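Local coordinates for DyP-type peroxidase (Pleurotus ostreatus PC15, PDB 6FSK), which binds heme b and works as a dye-decolorizing peroxidase, probably using hydrogen peroxide to oxidise dyes and manganese(II), at residues P1-L5 / V198-D202; I42-T47 / I475-K479; I217-E221 / D232-S238. The protein carries 1 engineered substitution. All blocks are in the same frame, centred on the assembly; numbering follows the deposited sequence.

In the fold
Contacts 1 and 2 tie the two chain ends into a two-part DyP fold whose halves share one antiparallel sheet, while contact 3 is a local closure nested inside the loop that contact 2 closes. Contact 1 lays the N-terminal tail on a turn in the C-terminal DyP family region; contact 2 sets the C-terminal helix against residues 42-47; contact 3 lies within 217-238. Their centres are about 18 Å (contacts 1 and 2), 13 Å (1 and 3) and 14 Å (2 and 3) apart, and all three touch: Leu5 meets Thr47, Leu3 packs on Leu218 and Glu221, and Ala477 lies by Trp233. Contacts 1 and 2 lie away from the heme-binding residues, whereas Ile217's side chain is about 10 Å from the heme.

Contact 1: P1-L5 / V198-D202; sequences PPLDL and VEQFD
Gln200 makes two polar links to the N-terminal tail, one with its side-chain amide and one through a water on its backbone carbonyl. It occupies a corner of the type II beta turn that runs from Val198 to Phe201, where its phi of 71° is the one such a turn expects. With CG anti to its own carbonyl carbon (chi1 -48°) and the chain extended beyond, the amide is carried out to the tail, and Gln200 NE2 donates to Pro1 O over 3.1 Å. The N-H makes an angle of only 136° at the hydrogen, so this bond is weak. A water forms the second link: it accepts from Leu3 N at 2.8 Å and donates to Gln200 O at 2.6 Å. Pro2 has no amide hydrogen, which makes Leu3 N the first peptide donor the tail can offer.

Leu3 supplies the apolar half. Its side chain crosses that of Gln200 at about a right angle, CG lying 4.0 Å from Gln200 CB, while CD1 continues past the turn carbonyl to Phe201 CB at 4.3 Å. Further along, Leu5 CD2 approaches Phe201 CD1 obliquely at 3.9 Å, and Leu5 also packs on helix 48-63. The turn holds its own shape: Val198 O accepts from both Phe201 N and Asp202 N, and Asp202 OD2 takes Val198 N through its anti lone pair.

A backbone bond between Leu5 and Ala49 holds the tail from outside; between these two segments, with one weak direct bond, one bridging water and a few methyl contacts, shape probably counts for more than polar pairing.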
# COMPACT_ATOMS: atom_id res chain seq x y z
N PRO A 1 -11.51 12.57 -22.21
CA PRO A 1 -12.15 13.78 -21.68
C PRO A 1 -11.57 14.14 -20.30
O PRO A 1 -11.34 13.20 -19.50
CB PRO A 1 -13.62 13.34 -21.53
CG PRO A 1 -13.60 11.83 -21.51
CD PRO A 1 -12.19 11.35 -21.74
N PRO A 2 -11.38 15.45 -20.00
CA PRO A 2 -10.72 15.83 -18.74
C PRO A 2 -11.37 15.20 -17.52
O PRO A 2 -12.59 14.97 -17.50
CB PRO A 2 -10.87 17.36 -18.68
CG PRO A 2 -11.12 17.77 -20.10
CD PRO A 2 -11.89 16.64 -20.72
N LEU A 3 -10.57 14.93 -16.50
CA LEU A 3 -11.14 14.36 -15.28
C LEU A 3 -11.83 15.44 -14.47
O LEU A 3 -11.28 16.54 -14.33
CB LEU A 3 -10.04 13.78 -14.38
CG LEU A 3 -9.19 12.72 -15.01
CD1 LEU A 3 -8.16 12.22 -14.02
CD2 LEU A 3 -9.97 11.55 -15.53
N ASP A 4 -12.98 15.07 -13.88
CA ASP A 4 -13.68 15.98 -13.05
C ASP A 4 -13.11 15.84 -11.65
O ASP A 4 -13.59 15.00 -10.88
CB ASP A 4 -15.17 15.73 -13.03
CG ASP A 4 -15.93 16.76 -12.19
OD1 ASP A 4 -15.34 17.68 -11.60
OD2 ASP A 4 -17.14 16.63 -12.15
N LEU A 5 -12.14 16.66 -11.31
CA LEU A 5 -11.45 16.47 -10.01
C LEU A 5 -12.34 16.84 -8.81
O LEU A 5 -12.07 16.43 -7.66
CB LEU A 5 -10.18 17.27 -9.94
CG LEU A 5 -9.11 16.87 -10.95
CD1 LEU A 5 -7.85 17.72 -10.67
CD2 LEU A 5 -8.78 15.39 -10.95
N VAL A 198 -0.37 9.52 -13.46
CA VAL A 198 -1.67 9.24 -14.01
C VAL A 198 -1.96 10.29 -15.06
O VAL A 198 -1.98 11.50 -14.79
CB VAL A 198 -2.74 9.29 -12.91
CG1 VAL A 198 -4.10 9.09 -13.48
CG2 VAL A 198 -2.38 8.19 -11.89
N GLU A 199 -2.14 9.83 -16.29
CA GLU A 199 -2.51 10.72 -17.38
C GLU A 199 -3.76 11.49 -16.99
O GLU A 199 -4.71 11.00 -16.36
CB GLU A 199 -2.73 9.97 -18.68
CG GLU A 199 -1.54 9.27 -19.25
CD GLU A 199 -1.79 8.87 -20.72
OE1 GLU A 199 -2.14 9.86 -21.49
OE2 GLU A 199 -1.65 7.70 -21.13
N GLN A 200 -3.78 12.73 -17.49
CA GLN A 200 -4.91 13.65 -17.24
C GLN A 200 -4.95 14.17 -15.80
O GLN A 200 -5.96 14.84 -15.41
CB GLN A 200 -6.25 13.10 -17.69
CG GLN A 200 -6.21 12.54 -19.12
CD GLN A 200 -7.56 12.18 -19.62
OE1 GLN A 200 -8.02 11.02 -19.56
NE2 GLN A 200 -8.27 13.20 -20.08
N PHE A 201 -3.93 13.85 -15.02
CA PHE A 201 -3.82 14.26 -13.60
C PHE A 201 -2.43 14.77 -13.38
O PHE A 201 -2.23 15.95 -13.00
CB PHE A 201 -4.22 13.20 -12.59
CG PHE A 201 -4.11 13.71 -11.18
CD1 PHE A 201 -5.01 14.60 -10.68
CD2 PHE A 201 -3.07 13.29 -10.34
CE1 PHE A 201 -4.87 15.08 -9.40
CE2 PHE A 201 -2.93 13.78 -9.11
CZ PHE A 201 -3.83 14.69 -8.63
N ASP A 202 -1.41 13.90 -13.50
CA ASP A 202 -0.03 14.29 -13.28
C ASP A 202 0.49 14.93 -14.59
O ASP A 202 0.87 14.20 -15.54
CB ASP A 202 0.80 13.07 -12.86
CG ASP A 202 0.34 12.52 -11.53
OD1 ASP A 202 0.51 13.25 -10.53
OD2 ASP A 202 -0.21 11.40 -11.38
O HOH W 1 -7.94 15.99 -16.61

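Contact 2: I42-T47 / I475-K479; sequences IPHIKT and ITALK
Ile42 and Leu478 pack the 3-10 turn between helices 31-41 and 48-63, in the first ferredoxin-like half of the DyP fold, against the C-terminal helix 475-481. The two branches of Ile42 do different work. CG1 stands anti to the carbonyl carbon (chi1 -72°) and sends CD1 over the helix backbone, 3.6 Å from Leu478 CB; CG2 lies along the Lys479 chain, 4.0 Å from its CG, with the bent end bringing NZ as near, and also meets Ile475 CG2. Replaced by an alanine here, Ile42 would lose both branches, and a gap would probably open over Leu478 CB with the Lys479 chain set free to turn.

Ile45 is also buried. Its CD1 meets Leu478 CD1 tip to tip at 3.4 Å, closer than carbons usually pack, while strand 74-80 backs both residues through Val77. A chi2 of -59° turns Ile475 CD1 toward Ile45; the two side chains pass in opposite directions, with Ile475 CD1 3.8 Å from Ile45 CG2. Thr47 closes the row at the N-cap of helix 48-63: its OG1 accepts from Gly50 N, which leaves the methyl CG2 turned to Ile475 CG1 at 3.9 Å.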
# COMPACT_ATOMS: atom_id res chain seq x y z
N ILE A 42 -21.87 14.31 3.02
CA ILE A 42 -21.20 14.44 1.74
C ILE A 42 -20.47 15.76 1.52
O ILE A 42 -19.34 15.79 1.03
CB ILE A 42 -22.17 14.05 0.58
CG1 ILE A 42 -22.42 12.57 0.55
CG2 ILE A 42 -21.62 14.55 -0.80
CD1 ILE A 42 -23.67 12.16 -0.20
N PRO A 43 -21.03 16.92 1.92
CA PRO A 43 -20.32 18.18 1.75
C PRO A 43 -19.03 18.36 2.52
O PRO A 43 -18.28 19.26 2.21
CB PRO A 43 -21.35 19.26 2.20
CG PRO A 43 -22.60 18.59 2.09
CD PRO A 43 -22.41 17.14 2.38
N HIS A 44 -18.76 17.48 3.53
CA HIS A 44 -17.50 17.43 4.22
C HIS A 44 -16.37 16.66 3.49
O HIS A 44 -15.20 16.81 3.90
CB HIS A 44 -17.70 16.69 5.53
CG HIS A 44 -18.38 17.50 6.58
ND1 HIS A 44 -19.74 17.55 6.75
CD2 HIS A 44 -17.85 18.31 7.52
CE1 HIS A 44 -20.04 18.38 7.73
NE2 HIS A 44 -18.91 18.84 8.24
N ILE A 45 -16.69 15.91 2.46
CA ILE A 45 -15.68 14.99 1.84
C ILE A 45 -14.67 15.76 1.02
O ILE A 45 -15.08 16.66 0.25
CB ILE A 45 -16.37 13.92 1.02
CG1 ILE A 45 -17.20 13.05 1.93
CG2 ILE A 45 -15.38 13.03 0.23
CD1 ILE A 45 -18.10 12.09 1.25
N LYS A 46 -13.38 15.50 1.23
CA LYS A 46 -12.35 16.19 0.46
C LYS A 46 -12.23 15.62 -0.95
O LYS A 46 -12.11 14.39 -1.15
CB LYS A 46 -11.02 16.00 1.16
CG LYS A 46 -9.82 16.72 0.57
CD LYS A 46 -9.94 18.25 0.55
CE LYS A 46 -10.14 18.88 1.91
NZ LYS A 46 -10.29 20.42 1.89
N THR A 47 -12.33 16.49 -1.93
CA THR A 47 -12.11 16.09 -3.33
C THR A 47 -10.68 16.33 -3.80
O THR A 47 -9.89 17.04 -3.20
CB THR A 47 -13.09 16.82 -4.29
OG1 THR A 47 -12.62 18.16 -4.41
CG2 THR A 47 -14.45 16.72 -3.78
N ILE A 475 -18.25 11.62 -5.76
CA ILE A 475 -19.18 12.49 -5.06
C ILE A 475 -20.59 12.33 -5.66
O ILE A 475 -21.54 12.15 -4.90
CB ILE A 475 -18.71 13.93 -5.07
CG1 ILE A 475 -17.28 14.12 -4.44
CG2 ILE A 475 -19.76 14.82 -4.42
CD1 ILE A 475 -17.25 13.64 -3.00
N THR A 476 -20.76 12.33 -6.98
CA THR A 476 -22.13 12.13 -7.47
C THR A 476 -22.68 10.71 -7.18
O THR A 476 -23.88 10.57 -6.99
CB THR A 476 -22.29 12.45 -8.94
OG1 THR A 476 -21.37 11.67 -9.65
CG2 THR A 476 -22.04 13.88 -9.21
N ALA A 477 -21.84 9.66 -7.09
CA ALA A 477 -22.29 8.36 -6.67
C ALA A 477 -22.84 8.42 -5.24
O ALA A 477 -23.91 7.85 -4.97
CB ALA A 477 -21.22 7.30 -6.75
N LEU A 478 -22.10 9.07 -4.35
CA LEU A 478 -22.57 9.20 -2.96
C LEU A 478 -23.95 9.93 -2.92
O LEU A 478 -24.83 9.52 -2.15
CB LEU A 478 -21.57 9.87 -2.09
CG LEU A 478 -20.20 9.20 -1.94
CD1 LEU A 478 -19.18 10.08 -1.25
CD2 LEU A 478 -20.35 7.93 -1.18
N LYS A 479 -24.09 10.98 -3.70
CA LYS A 479 -25.33 11.77 -3.66
C LYS A 479 -26.50 10.99 -4.20
O LYS A 479 -27.61 11.09 -3.65
CB LYS A 479 -25.16 13.08 -4.39
CG LYS A 479 -24.29 14.13 -3.72
CD LYS A 479 -24.23 15.37 -4.62
CE LYS A 479 -23.13 16.34 -4.40
NZ LYS A 479 -23.30 17.13 -3.19

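Contact 3: I217-E221 / D232-S238; sequences ILAKE and DWAKDGS
Ala219 is gripped by backbone bonds at both ends: its N donates to Gly237 O at 2.8 Å (163° at the hydrogen), and its O accepts from Asp236 N at 2.9 Å (169°). These two bonds link the type II beta turns Leu218 to Glu221 and Ala234 to Gly237, with Ala219 and Asp236 at corner positions. Just outside the turns, Ser238 OG donates to Ile217 O at 2.7 Å, from slightly out of the carbonyl plane. Beyond them, the carboxylates of Glu221 and Asp236 lie nearly coplanar, with Glu221 OE2 2.4 Å from Asp236 OD1, so short that its detail is doubtful.

Lys220 bends at its last two torsions, bringing NZ to a long salt bridge with Asp232 OD1 (3.7 Å); its firmer partners are Ala227 O and Arg230 O. In the packing, Ala219 CB sits 3.4 Å from Ala234 O, Lys220 CB meets Lys235 CB at 4.0 Å, and Leu218 CD2 lies 3.8 Å from Asp236 O.

Ser238 opens strand 238-247 in the central sheet, bonded by its backbone to Ser472 of the adjacent strand 462-472, while Trp233 leans on helix 475-481.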
# COMPACT_ATOMS: atom_id res chain seq x y z
N ILE A 217 -6.72 3.37 -12.35
CA ILE A 217 -6.91 3.84 -10.94
C ILE A 217 -8.37 4.08 -10.66
O ILE A 217 -8.84 3.72 -9.56
CB ILE A 217 -6.09 5.11 -10.62
CG1 ILE A 217 -4.58 4.90 -10.91
CG2 ILE A 217 -6.33 5.64 -9.17
CD1 ILE A 217 -3.89 3.77 -10.11
N LEU A 218 -9.09 4.71 -11.60
CA LEU A 218 -10.46 5.07 -11.45
C LEU A 218 -11.31 4.23 -12.31
O LEU A 218 -11.07 4.13 -13.50
CB LEU A 218 -10.59 6.52 -11.85
CG LEU A 218 -9.87 7.62 -11.10
CD1 LEU A 218 -9.93 8.97 -11.85
CD2 LEU A 218 -10.44 7.77 -9.72
N ALA A 219 -12.40 3.65 -11.76
CA ALA A 219 -13.32 2.89 -12.56
C ALA A 219 -14.02 3.74 -13.66
O ALA A 219 -14.31 4.92 -13.44
CB ALA A 219 -14.38 2.27 -11.69
N LYS A 220 -14.16 3.07 -14.80
CA LYS A 220 -14.84 3.59 -15.99
C LYS A 220 -14.21 4.84 -16.55
O LYS A 220 -14.89 5.66 -17.17
CB LYS A 220 -16.31 3.85 -15.70
CG LYS A 220 -17.04 2.61 -15.21
CD LYS A 220 -18.56 2.76 -15.12
CE LYS A 220 -19.21 3.16 -16.44
NZ LYS A 220 -19.73 2.02 -17.20
N GLU A 221 -12.93 5.05 -16.34
CA GLU A 221 -12.18 6.09 -17.07
C GLU A 221 -11.35 5.38 -18.08
O GLU A 221 -11.25 4.17 -18.13
CB GLU A 221 -11.34 6.93 -16.11
CG GLU A 221 -12.11 7.88 -15.24
CD GLU A 221 -12.73 9.09 -15.94
OE1 GLU A 221 -12.55 9.25 -17.18
OE2 GLU A 221 -13.39 9.89 -15.24
N ASP A 232 -22.87 2.70 -14.05
CA ASP A 232 -22.51 4.09 -14.21
C ASP A 232 -22.09 4.76 -12.88
O ASP A 232 -21.22 5.63 -12.86
CB ASP A 232 -23.68 4.87 -14.83
CG ASP A 232 -23.77 4.67 -16.35
OD1 ASP A 232 -22.81 4.11 -16.94
OD2 ASP A 232 -24.80 5.07 -16.93
N TRP A 233 -22.69 4.41 -11.76
CA TRP A 233 -22.37 5.06 -10.53
C TRP A 233 -20.90 4.83 -10.09
O TRP A 233 -20.35 5.63 -9.30
CB TRP A 233 -23.35 4.68 -9.39
CG TRP A 233 -23.30 3.31 -8.81
CD1 TRP A 233 -24.14 2.28 -9.05
CD2 TRP A 233 -22.36 2.81 -7.85
NE1 TRP A 233 -23.79 1.18 -8.34
CE2 TRP A 233 -22.71 1.49 -7.57
CE3 TRP A 233 -21.30 3.38 -7.18
CZ2 TRP A 233 -21.98 0.72 -6.68
CZ3 TRP A 233 -20.62 2.63 -6.28
CH2 TRP A 233 -20.96 1.30 -6.06
N ALA A 234 -20.31 3.75 -10.59
CA ALA A 234 -18.94 3.37 -10.23
C ALA A 234 -17.92 4.26 -10.91
O ALA A 234 -16.75 4.32 -10.49
CB ALA A 234 -18.67 1.92 -10.54
N LYS A 235 -18.31 5.06 -11.92
CA LYS A 235 -17.33 5.96 -12.53
C LYS A 235 -16.69 6.85 -11.52
O LYS A 235 -17.34 7.43 -10.65
CB LYS A 235 -18.01 6.85 -13.59
CG LYS A 235 -17.03 7.74 -14.29
CD LYS A 235 -17.73 8.55 -15.41
CE LYS A 235 -16.63 9.27 -16.15
NZ LYS A 235 -17.11 9.44 -17.54
N ASP A 236 -15.36 6.91 -11.57
CA ASP A 236 -14.54 7.83 -10.79
C ASP A 236 -14.50 7.40 -9.28
O ASP A 236 -14.04 8.20 -8.51
CB ASP A 236 -14.91 9.28 -10.89
CG ASP A 236 -14.52 9.89 -12.25
OD1 ASP A 236 -13.65 9.28 -12.90
OD2 ASP A 236 -15.12 10.94 -12.65
N GLY A 237 -14.88 6.18 -9.01
CA GLY A 237 -14.53 5.50 -7.72
C GLY A 237 -13.23 4.70 -7.92
O GLY A 237 -12.74 4.46 -9.05
N SER A 238 -12.66 4.28 -6.80
CA SER A 238 -11.44 3.46 -6.85
C SER A 238 -11.54 2.44 -5.70
O SER A 238 -12.18 2.71 -4.69
CB SER A 238 -10.25 4.35 -6.69
OG SER A 238 -9.01 3.61 -6.86